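Local structure of surface layer protein (Geobacillus stearothermophilus, 4UJ7) at residues T58-V63 with V102-G107; V140-V143 with I149-D152; A173-A178 with T182-T187; L199-K202 with T207-T210. The protein probably self-assembles into the crystalline surface layer that coats the bacterial cell, its domains 5 and 6 forming this calcium-binding piece. One frame throughout, in Å; residues are numbered along the deposited sequence.

How the contacts relate
Contact 1 belongs to the first BIG2 domain, where it bridges the two sheets of a sandwich; contacts 2 to 4 are hairpin pairings in the second. G107, where contact 1 runs into the domain junction, touches contact 2: its CA lies 3.8 Å from V150 CG1. Contacts 2 and 3 share a sheet through neighbouring strands 135-144 and 181-188, with centres about 17 Å apart. Contact 4 lies in the facing sheet and packs on both, V140 CG2 to V201 CG1 at 4.0 Å and I186 CD1 to L199 CD1 at 3.8 Å. Calcium binds near the last two: the side chains of I186 and L199 lie about 9 and 8 Å from a bound ion.

Contact 1 of 4, residues T58-V63 with V102-G107; sequences TETATV and VNVVAG
T60 and A61 pack against V102 and V104 across the interior of the first BIG2 domain, an immunoglobulin-like beta sandwich. Strand 61-65 is the outermost strand of one sheet and strand 96-105 an inner strand of the other, so the two segments share side-chain packing and no hydrogen bonds. Their nearest CA atoms, those of T60 and V104, are 7.1 Å apart, too far for strand pairing. The tight part is small, burying 132 Å² in all, and all four residues that carry it are buried. A61 points its CB at the opposite strand, where the methyl meets two valine branches, 4.1 Å from V102 CG1 and 4.2 Å from V104 CG2. V102 presents that branch because CG1 stands anti to its backbone N (chi1 -179°). V79 of strand 74-81 touches both A61 and V102 and extends the apolar cluster. The other side of the contact is loose. T58 and E59, on the turn leading into strand 61-65, are exposed, with side chains that stay well clear of 102-107, and A106 beyond the end of strand 96-105 is exposed as well. T60 marks the border: its side chain runs past that of V104 in the opposite direction, with the CG2 methyls of T60 and V104 3.9 Å apart, while V104 CG2 also reaches the backbone, lying 3.6 Å from T60 O.

Contact 2 of 4, residues V140-V143 with I149-D152; sequences VYAV and IVGD
Y141 lays its ring beside I149 and leans over the strand that pairs with its own. Its CB already lies 3.7 Å from G151 O. CG stands anti to the carbonyl carbon of Y141 (chi1 -61°), which brings the ring out over strand 149-152, and CG itself is 3.9 Å from I149 CD1. That methyl sits over the middle of one ring face in a CH-pi contact, 4.0 Å from the centroid and only 13° off the normal. Further round, Y141 CD1 meets I149 CG2 at 3.7 Å, while G151 O lies at the ring edge, in its plane. CE1 approaches D152 OD2, the carboxylate being turned 58° from the ring, and the side chain also touches K116 of strand 110-117. The two strands form a beta hairpin interrupted by a classic bulge: V150 and G151 both face A142. A142 O therefore takes two donors, V150 N at 2.9 Å and, weakly, G151 N at 3.4 Å, while A142 N returns a bond to G151 O at 2.8 Å. An alanine in place of Y141 would probably leave I149 CD1 without the ring face it rests on and open a gap beside D152. The D152 carboxylate has its own polar partners, OD1 bonding to the T154 hydroxyl and OD2 forming a salt bridge with K139.

Contact 3 of 4, residues A173-A178 with T182-T187; sequences ASKSTA and TVYVIT
A173 to T177 pair with T182 to I186 in regular antiparallel register, the short strand axes 4.6 Å apart at an angle of 147° and the S174-V185 and S176-V183 pairs each joined by two backbone hydrogen bonds. This is the beta hairpin of strands 171-178 and 181-188, in the second BIG2 domain. On the face that carries K175 and Y184, the aliphatic part of the lysine crosses the tyrosine ring: K175 CG lies over the face, displaced toward the rim, 3.8 Å from the centroid. Farther along, K175 CE comes to 3.5 Å from Y184 CE2, and the ammonium goes on to N155 O. The ring is turned toward its partner strand by an unusual first torsion (chi1 -124°), with CG nearly eclipsing the CA hydrogen, which puts the ring edge against the backbone of A173 and S174. Y184 OH bonds to I159 N and to a water at 2.7 Å. A leucine in place of Y184 would probably leave I159 N without this acceptor and the K175 chain without a flat surface to lie on. Beside the ring, A173 CB touches I186 CD1 at 3.6 Å. Toward the turn, the hydroxyls T177 OG1 and T182 OG1 share a hydrogen bond of 2.7 Å. On the opposite face, a second water is bound by S174 OG and T187 OG1 and donates to V185 O at 2.8 Å.

Contact 4 of 4, residues L199-K202 with T207-T210; sequences LTVK and TLGT
A classic beta bulge, with L208 and G209 both facing V201, shapes the hairpin of strands 195-203 and 206-216. The evidence is the shared acceptor: V201 O receives L208 N at 2.8 Å, with the donor in the carbonyl plane, and G209 N at a weak 3.5 Å. The bond from V201 N to G209 O is 2.9 Å long and nearly straight, 172° at the hydrogen. Within the bulge, L208 turns its CB toward the partner strand, where it lies 4.3 Å from V201 CG1. The other face is lined by threonines and a lysine. T200 and T207 meet methyl to methyl, the two CG2 atoms 3.9 Å apart, and the extended K202 chain passes T207 OG1. T210 lies alongside T200 and points the same way; its CG2, anti to its own carbonyl carbon, comes to 3.8 Å from T200 OG1. The far side of strand 195-203 pairs with strand 158-160 through T200 and K202, whose backbones bond to T160 and T158. V201 packs on I159 and, across to the facing sheet, on I115 of strand 110-117, which also touches L208 through Y113.

Contact 1 of 4, residues T58-V63 with V102-G107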
loop_
_atom_site.group_PDB
_atom_site.type_symbol
_atom_site.label_atom_id
_atom_site.label_comp_id
_atom_site.label_asym_id
_atom_site.label_seq_id
_atom_site.Cartn_x
_atom_site.Cartn_y
_atom_site.Cartn_z
ATOM N N THR A 58 16.411 5.367 -15.185
ATOM C CA THR A 58 15.179 4.721 -15.653
ATOM C C THR A 58 15.394 3.344 -16.297
ATOM O O THR A 58 14.468 2.533 -16.359
ATOM C CB THR A 58 14.347 5.626 -16.589
ATOM O OG1 THR A 58 15.173 6.079 -17.672
ATOM C CG2 THR A 58 13.785 6.829 -15.843
ATOM N N GLU A 59 16.609 3.072 -16.774
ATOM C CA GLU A 59 16.911 1.743 -17.305
ATOM C C GLU A 59 16.930 0.680 -16.199
ATOM O O GLU A 59 16.749 -0.504 -16.480
ATOM C CB GLU A 59 18.213 1.723 -18.126
ATOM C CG GLU A 59 19.501 1.740 -17.315
ATOM C CD GLU A 59 20.027 3.141 -17.066
ATOM O OE1 GLU A 59 19.223 4.099 -17.051
ATOM O OE2 GLU A 59 21.254 3.288 -16.884
ATOM N N THR A 60 17.126 1.123 -14.949
ATOM C CA THR A 60 17.124 0.250 -13.769
ATOM C C THR A 60 15.729 0.151 -13.148
ATOM O O THR A 60 15.232 -0.950 -12.927
ATOM C CB THR A 60 18.154 0.718 -12.719
ATOM O OG1 THR A 60 19.465 0.695 -13.306
ATOM C CG2 THR A 60 18.142 -0.203 -11.488
ATOM N N ALA A 61 15.111 1.305 -12.888
ATOM C CA ALA A 61 13.771 1.353 -12.288
ATOM C C ALA A 61 13.023 2.586 -12.757
ATOM O O ALA A 61 13.612 3.644 -12.920
ATOM C CB ALA A 61 13.850 1.373 -10.757
ATOM N N THR A 62 11.716 2.440 -12.948
ATOM C CA THR A 62 10.854 3.596 -13.195
ATOM C C THR A 62 9.925 3.855 -12.016
ATOM O O THR A 62 9.765 2.991 -11.140
ATOM C CB THR A 62 10.016 3.454 -14.477
ATOM O OG1 THR A 62 9.190 2.299 -14.374
ATOM C CG2 THR A 62 10.921 3.309 -15.699
ATOM N N VAL A 63 9.313 5.033 -11.997
ATOM C CA VAL A 63 8.561 5.457 -10.820
ATOM C C VAL A 63 7.337 6.287 -11.190
ATOM O O VAL A 63 7.331 6.995 -12.210
ATOM C CB VAL A 63 9.477 6.221 -9.836
ATOM C CG1 VAL A 63 9.894 7.577 -10.400
ATOM C CG2 VAL A 63 8.815 6.370 -8.472
ATOM N N VAL A 102 17.030 2.431 -4.145
ATOM C CA VAL A 102 16.344 1.361 -4.880
ATOM C C VAL A 102 17.342 0.300 -5.320
ATOM O O VAL A 102 18.367 0.631 -5.906
ATOM C CB VAL A 102 15.640 1.876 -6.162
ATOM C CG1 VAL A 102 14.923 0.742 -6.880
ATOM C CG2 VAL A 102 14.652 2.977 -5.837
ATOM N N ASN A 103 17.023 -0.960 -5.035
ATOM C CA ASN A 103 17.825 -2.081 -5.502
ATOM C C ASN A 103 16.937 -3.062 -6.265
ATOM O O ASN A 103 15.914 -3.550 -5.742
ATOM C CB ASN A 103 18.538 -2.759 -4.321
ATOM C CG ASN A 103 19.681 -3.656 -4.758
ATOM O OD1 ASN A 103 20.375 -3.377 -5.740
ATOM N ND2 ASN A 103 19.890 -4.740 -4.019
ATOM N N VAL A 104 17.317 -3.323 -7.515
ATOM C CA VAL A 104 16.609 -4.270 -8.368
ATOM C C VAL A 104 17.488 -5.497 -8.506
ATOM O O VAL A 104 18.643 -5.392 -8.903
ATOM C CB VAL A 104 16.283 -3.682 -9.763
ATOM C CG1 VAL A 104 15.465 -4.674 -10.578
ATOM C CG2 VAL A 104 15.517 -2.370 -9.637
ATOM N N VAL A 105 16.941 -6.647 -8.137
ATOM C CA VAL A 105 17.720 -7.888 -8.062
ATOM C C VAL A 105 17.131 -8.970 -8.964
ATOM O O VAL A 105 16.039 -8.815 -9.514
ATOM C CB VAL A 105 17.809 -8.407 -6.608
ATOM C CG1 VAL A 105 18.456 -7.367 -5.703
ATOM C CG2 VAL A 105 16.431 -8.805 -6.080
ATOM N N ALA A 106 17.862 -10.070 -9.123
ATOM C CA ALA A 106 17.349 -11.224 -9.826
ATOM C C ALA A 106 16.177 -11.820 -9.057
ATOM O O ALA A 106 15.141 -12.157 -9.643
ATOM C CB ALA A 106 18.453 -12.267 -10.011
ATOM N N GLY A 107 16.341 -11.922 -7.741
ATOM C CA GLY A 107 15.313 -12.485 -6.871
ATOM C C GLY A 107 15.515 -13.959 -6.578
ATOM O O GLY A 107 15.636 -14.775 -7.497
#

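Contact 2 of 4, residues V140-V143 with I149-D152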
loop_
_atom_site.group_PDB
_atom_site.type_symbol
_atom_site.label_atom_id
_atom_site.label_comp_id
_atom_site.label_asym_id
_atom_site.label_seq_id
_atom_site.Cartn_x
_atom_site.Cartn_y
_atom_site.Cartn_z
ATOM N N VAL A 140 -1.060 -9.178 -1.576
ATOM C CA VAL A 140 -0.211 -10.155 -0.906
ATOM C C VAL A 140 1.034 -10.386 -1.761
ATOM O O VAL A 140 0.917 -10.741 -2.930
ATOM C CB VAL A 140 -0.947 -11.487 -0.623
ATOM C CG1 VAL A 140 -0.047 -12.437 0.164
ATOM C CG2 VAL A 140 -2.227 -11.241 0.177
ATOM N N TYR A 141 2.210 -10.140 -1.172
ATOM C CA TYR A 141 3.494 -10.334 -1.859
ATOM C C TYR A 141 4.246 -11.564 -1.393
ATOM O O TYR A 141 4.227 -11.915 -0.208
ATOM C CB TYR A 141 4.409 -9.127 -1.647
ATOM C CG TYR A 141 3.855 -7.826 -2.173
ATOM C CD1 TYR A 141 3.820 -7.568 -3.535
ATOM C CD2 TYR A 141 3.353 -6.869 -1.303
ATOM C CE1 TYR A 141 3.305 -6.378 -4.026
ATOM C CE2 TYR A 141 2.834 -5.682 -1.775
ATOM C CZ TYR A 141 2.816 -5.446 -3.132
ATOM O OH TYR A 141 2.321 -4.254 -3.599
ATOM N N ALA A 142 4.931 -12.193 -2.343
ATOM C CA ALA A 142 5.966 -13.174 -2.031
ATOM C C ALA A 142 7.337 -12.474 -1.900
ATOM O O ALA A 142 7.699 -11.624 -2.723
ATOM C CB ALA A 142 5.995 -14.262 -3.085
ATOM N N VAL A 143 8.094 -12.851 -0.871
ATOM C CA VAL A 143 9.328 -12.165 -0.493
ATOM C C VAL A 143 10.462 -13.183 -0.342
ATOM O O VAL A 143 10.281 -14.193 0.331
ATOM C CB VAL A 143 9.106 -11.390 0.833
ATOM C CG1 VAL A 143 10.372 -10.695 1.292
ATOM C CG2 VAL A 143 7.985 -10.372 0.662
ATOM N N ILE A 149 10.875 -8.224 -2.897
ATOM C CA ILE A 149 9.589 -8.656 -3.426
ATOM C C ILE A 149 9.838 -9.393 -4.739
ATOM O O ILE A 149 10.368 -8.827 -5.706
ATOM C CB ILE A 149 8.579 -7.495 -3.601
ATOM C CG1 ILE A 149 8.045 -7.055 -2.237
ATOM C CG2 ILE A 149 7.402 -7.932 -4.469
ATOM C CD1 ILE A 149 7.228 -5.786 -2.272
ATOM N N VAL A 150 9.473 -10.668 -4.746
ATOM C CA VAL A 150 9.696 -11.521 -5.919
ATOM C C VAL A 150 8.404 -11.900 -6.646
ATOM O O VAL A 150 8.449 -12.417 -7.749
ATOM C CB VAL A 150 10.557 -12.775 -5.594
ATOM C CG1 VAL A 150 11.954 -12.352 -5.160
ATOM C CG2 VAL A 150 9.880 -13.639 -4.534
ATOM N N GLY A 151 7.245 -11.627 -6.050
ATOM C CA GLY A 151 5.986 -11.868 -6.759
ATOM C C GLY A 151 4.819 -11.195 -6.068
ATOM O O GLY A 151 4.842 -11.008 -4.854
ATOM N N ASP A 152 3.814 -10.808 -6.855
ATOM C CA ASP A 152 2.535 -10.355 -6.331
ATOM C C ASP A 152 1.548 -11.506 -6.520
ATOM O O ASP A 152 1.160 -11.828 -7.638
ATOM C CB ASP A 152 2.094 -9.082 -7.074
ATOM C CG ASP A 152 0.745 -8.556 -6.616
ATOM O OD1 ASP A 152 -0.029 -9.318 -6.023
ATOM O OD2 ASP A 152 0.449 -7.376 -6.890
#

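Contact 3 of 4, residues A173-A178 with T182-T187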
loop_
_atom_site.group_PDB
_atom_site.type_symbol
_atom_site.label_atom_id
_atom_site.label_comp_id
_atom_site.label_asym_id
_atom_site.label_seq_id
_atom_site.Cartn_x
_atom_site.Cartn_y
_atom_site.Cartn_z
ATOM N N ALA A 173 -15.241 -9.404 0.782
ATOM C CA ALA A 173 -13.879 -9.411 0.244
ATOM C C ALA A 173 -13.957 -9.933 -1.169
ATOM O O ALA A 173 -14.473 -11.046 -1.398
ATOM C CB ALA A 173 -12.979 -10.296 1.088
ATOM N N SER A 174 -13.451 -9.161 -2.130
ATOM C CA SER A 174 -13.580 -9.520 -3.546
ATOM C C SER A 174 -12.325 -9.186 -4.352
ATOM O O SER A 174 -11.814 -8.065 -4.245
ATOM C CB SER A 174 -14.746 -8.742 -4.144
ATOM O OG SER A 174 -14.564 -7.351 -3.926
ATOM N N LYS A 175 -11.850 -10.127 -5.171
ATOM C CA LYS A 175 -10.717 -9.867 -6.065
ATOM C C LYS A 175 -11.147 -8.988 -7.215
ATOM O O LYS A 175 -12.141 -9.272 -7.885
ATOM C CB LYS A 175 -10.175 -11.165 -6.664
ATOM C CG LYS A 175 -9.429 -12.025 -5.677
ATOM C CD LYS A 175 -8.873 -13.268 -6.354
ATOM C CE LYS A 175 -8.372 -14.222 -5.293
ATOM N NZ LYS A 175 -8.294 -15.633 -5.761
ATOM N N SER A 176 -10.386 -7.928 -7.457
ATOM C CA SER A 176 -10.646 -7.038 -8.579
ATOM C C SER A 176 -9.413 -7.038 -9.460
ATOM O O SER A 176 -8.359 -6.575 -9.044
ATOM C CB SER A 176 -10.977 -5.640 -8.085
ATOM O OG SER A 176 -12.164 -5.702 -7.309
ATOM N N THR A 177 -9.552 -7.593 -10.661
ATOM C CA THR A 177 -8.411 -7.834 -11.545
ATOM C C THR A 177 -8.587 -7.089 -12.853
ATOM O O THR A 177 -9.627 -7.202 -13.504
ATOM C CB THR A 177 -8.264 -9.338 -11.837
ATOM O OG1 THR A 177 -8.026 -10.027 -10.603
ATOM C CG2 THR A 177 -7.097 -9.594 -12.784
ATOM N N ALA A 178 -7.569 -6.322 -13.226
ATOM C CA ALA A 178 -7.575 -5.624 -14.513
ATOM C C ALA A 178 -6.167 -5.519 -15.022
ATOM O O ALA A 178 -5.253 -5.233 -14.259
ATOM C CB ALA A 178 -8.193 -4.235 -14.379
ATOM N N THR A 182 -4.075 -7.508 -9.675
ATOM C CA THR A 182 -5.185 -7.852 -8.781
ATOM C C THR A 182 -5.086 -7.128 -7.431
ATOM O O THR A 182 -4.025 -7.125 -6.799
ATOM C CB THR A 182 -5.228 -9.384 -8.555
ATOM O OG1 THR A 182 -5.432 -10.036 -9.816
ATOM C CG2 THR A 182 -6.349 -9.786 -7.594
ATOM N N VAL A 183 -6.198 -6.517 -7.003
ATOM C CA VAL A 183 -6.316 -5.957 -5.643
ATOM C C VAL A 183 -7.471 -6.675 -4.944
ATOM O O VAL A 183 -8.513 -6.922 -5.565
ATOM C CB VAL A 183 -6.573 -4.431 -5.690
ATOM C CG1 VAL A 183 -6.734 -3.852 -4.302
ATOM C CG2 VAL A 183 -5.437 -3.730 -6.433
ATOM N N TYR A 184 -7.303 -7.025 -3.663
ATOM C CA TYR A 184 -8.433 -7.573 -2.912
ATOM C C TYR A 184 -9.148 -6.395 -2.237
ATOM O O TYR A 184 -8.540 -5.663 -1.444
ATOM C CB TYR A 184 -7.934 -8.568 -1.863
ATOM C CG TYR A 184 -8.547 -9.954 -1.953
ATOM C CD1 TYR A 184 -9.904 -10.156 -1.686
ATOM C CD2 TYR A 184 -7.763 -11.064 -2.299
ATOM C CE1 TYR A 184 -10.478 -11.416 -1.760
ATOM C CE2 TYR A 184 -8.326 -12.340 -2.367
ATOM C CZ TYR A 184 -9.683 -12.513 -2.096
ATOM O OH TYR A 184 -10.264 -13.770 -2.163
ATOM N N VAL A 185 -10.416 -6.201 -2.576
ATOM C CA VAL A 185 -11.166 -5.023 -2.148
ATOM C C VAL A 185 -12.159 -5.446 -1.083
ATOM O O VAL A 185 -12.990 -6.340 -1.301
ATOM C CB VAL A 185 -11.862 -4.348 -3.340
ATOM C CG1 VAL A 185 -12.654 -3.128 -2.882
ATOM C CG2 VAL A 185 -10.837 -3.948 -4.394
ATOM N N ILE A 186 -12.059 -4.790 0.068
ATOM C CA ILE A 186 -12.911 -5.088 1.221
ATOM C C ILE A 186 -13.929 -3.951 1.377
ATOM O O ILE A 186 -13.557 -2.773 1.406
ATOM C CB ILE A 186 -12.056 -5.198 2.518
ATOM C CG1 ILE A 186 -10.745 -5.990 2.297
ATOM C CG2 ILE A 186 -12.902 -5.800 3.640
ATOM C CD1 ILE A 186 -10.953 -7.387 1.749
ATOM N N THR A 187 -15.211 -4.293 1.487
ATOM C CA THR A 187 -16.264 -3.278 1.656
ATOM C C THR A 187 -17.224 -3.686 2.767
ATOM O O THR A 187 -17.292 -4.862 3.138
ATOM C CB THR A 187 -17.062 -3.092 0.361
ATOM O OG1 THR A 187 -17.537 -4.369 -0.082
ATOM C CG2 THR A 187 -16.204 -2.431 -0.751
HETATM O O HOH W 1 -12.922 -13.838 -2.414
HETATM O O HOH W 2 -15.738 -5.849 -1.762
#

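Contact 4 of 4, residues L199-K202 with T207-T210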
loop_
_atom_site.group_PDB
_atom_site.type_symbol
_atom_site.label_atom_id
_atom_site.label_comp_id
_atom_site.label_asym_id
_atom_site.label_seq_id
_atom_site.Cartn_x
_atom_site.Cartn_y
_atom_site.Cartn_z
ATOM N N LEU A 199 -9.372 -10.858 8.897
ATOM C CA LEU A 199 -9.374 -11.570 7.622
ATOM C C LEU A 199 -8.265 -12.590 7.562
ATOM O O LEU A 199 -7.137 -12.305 7.932
ATOM C CB LEU A 199 -9.233 -10.594 6.451
ATOM C CG LEU A 199 -10.228 -9.437 6.429
ATOM C CD1 LEU A 199 -9.985 -8.533 5.221
ATOM C CD2 LEU A 199 -11.666 -9.956 6.427
ATOM N N THR A 200 -8.592 -13.777 7.063
ATOM C CA THR A 200 -7.623 -14.870 6.944
ATOM C C THR A 200 -7.204 -15.035 5.497
ATOM O O THR A 200 -8.053 -15.106 4.598
ATOM C CB THR A 200 -8.197 -16.186 7.521
ATOM O OG1 THR A 200 -8.570 -15.953 8.885
ATOM C CG2 THR A 200 -7.166 -17.312 7.478
ATOM N N VAL A 201 -5.888 -15.101 5.274
ATOM C CA VAL A 201 -5.341 -15.215 3.933
ATOM C C VAL A 201 -4.806 -16.633 3.721
ATOM O O VAL A 201 -3.932 -17.083 4.468
ATOM C CB VAL A 201 -4.170 -14.217 3.751
ATOM C CG1 VAL A 201 -3.623 -14.280 2.340
ATOM C CG2 VAL A 201 -4.602 -12.796 4.098
ATOM N N LYS A 202 -5.327 -17.311 2.705
ATOM C CA LYS A 202 -4.955 -18.699 2.421
ATOM C C LYS A 202 -4.421 -18.856 1.008
ATOM O O LYS A 202 -4.885 -18.195 0.083
ATOM C CB LYS A 202 -6.165 -19.623 2.610
ATOM C CG LYS A 202 -6.572 -19.818 4.066
ATOM C CD LYS A 202 -7.514 -21.002 4.186
ATOM C CE LYS A 202 -8.309 -20.951 5.476
ATOM N NZ LYS A 202 -9.477 -21.866 5.365
ATOM N N THR A 207 -2.724 -21.692 5.357
ATOM C CA THR A 207 -2.907 -20.335 5.909
ATOM C C THR A 207 -1.590 -19.558 5.878
ATOM O O THR A 207 -0.580 -20.015 6.424
ATOM C CB THR A 207 -3.483 -20.352 7.340
ATOM O OG1 THR A 207 -4.748 -21.027 7.349
ATOM C CG2 THR A 207 -3.669 -18.908 7.895
ATOM N N LEU A 208 -1.611 -18.391 5.226
ATOM C CA LEU A 208 -0.436 -17.519 5.123
ATOM C C LEU A 208 -0.361 -16.493 6.255
ATOM O O LEU A 208 0.724 -16.120 6.692
ATOM C CB LEU A 208 -0.384 -16.808 3.763
ATOM C CG LEU A 208 -0.383 -17.634 2.473
ATOM C CD1 LEU A 208 -0.173 -16.710 1.274
ATOM C CD2 LEU A 208 0.663 -18.753 2.483
ATOM N N GLY A 209 -1.515 -16.045 6.737
ATOM C CA GLY A 209 -1.548 -15.088 7.845
ATOM C C GLY A 209 -2.922 -14.483 7.998
ATOM O O GLY A 209 -3.863 -14.950 7.375
ATOM N N THR A 210 -3.023 -13.465 8.849
ATOM C CA THR A 210 -4.253 -12.697 9.040
ATOM C C THR A 210 -3.985 -11.205 8.995
ATOM O O THR A 210 -2.858 -10.759 9.214
ATOM C CB THR A 210 -4.976 -13.039 10.363
ATOM O OG1 THR A 210 -4.150 -12.679 11.482
ATOM C CG2 THR A 210 -5.348 -14.518 10.417
#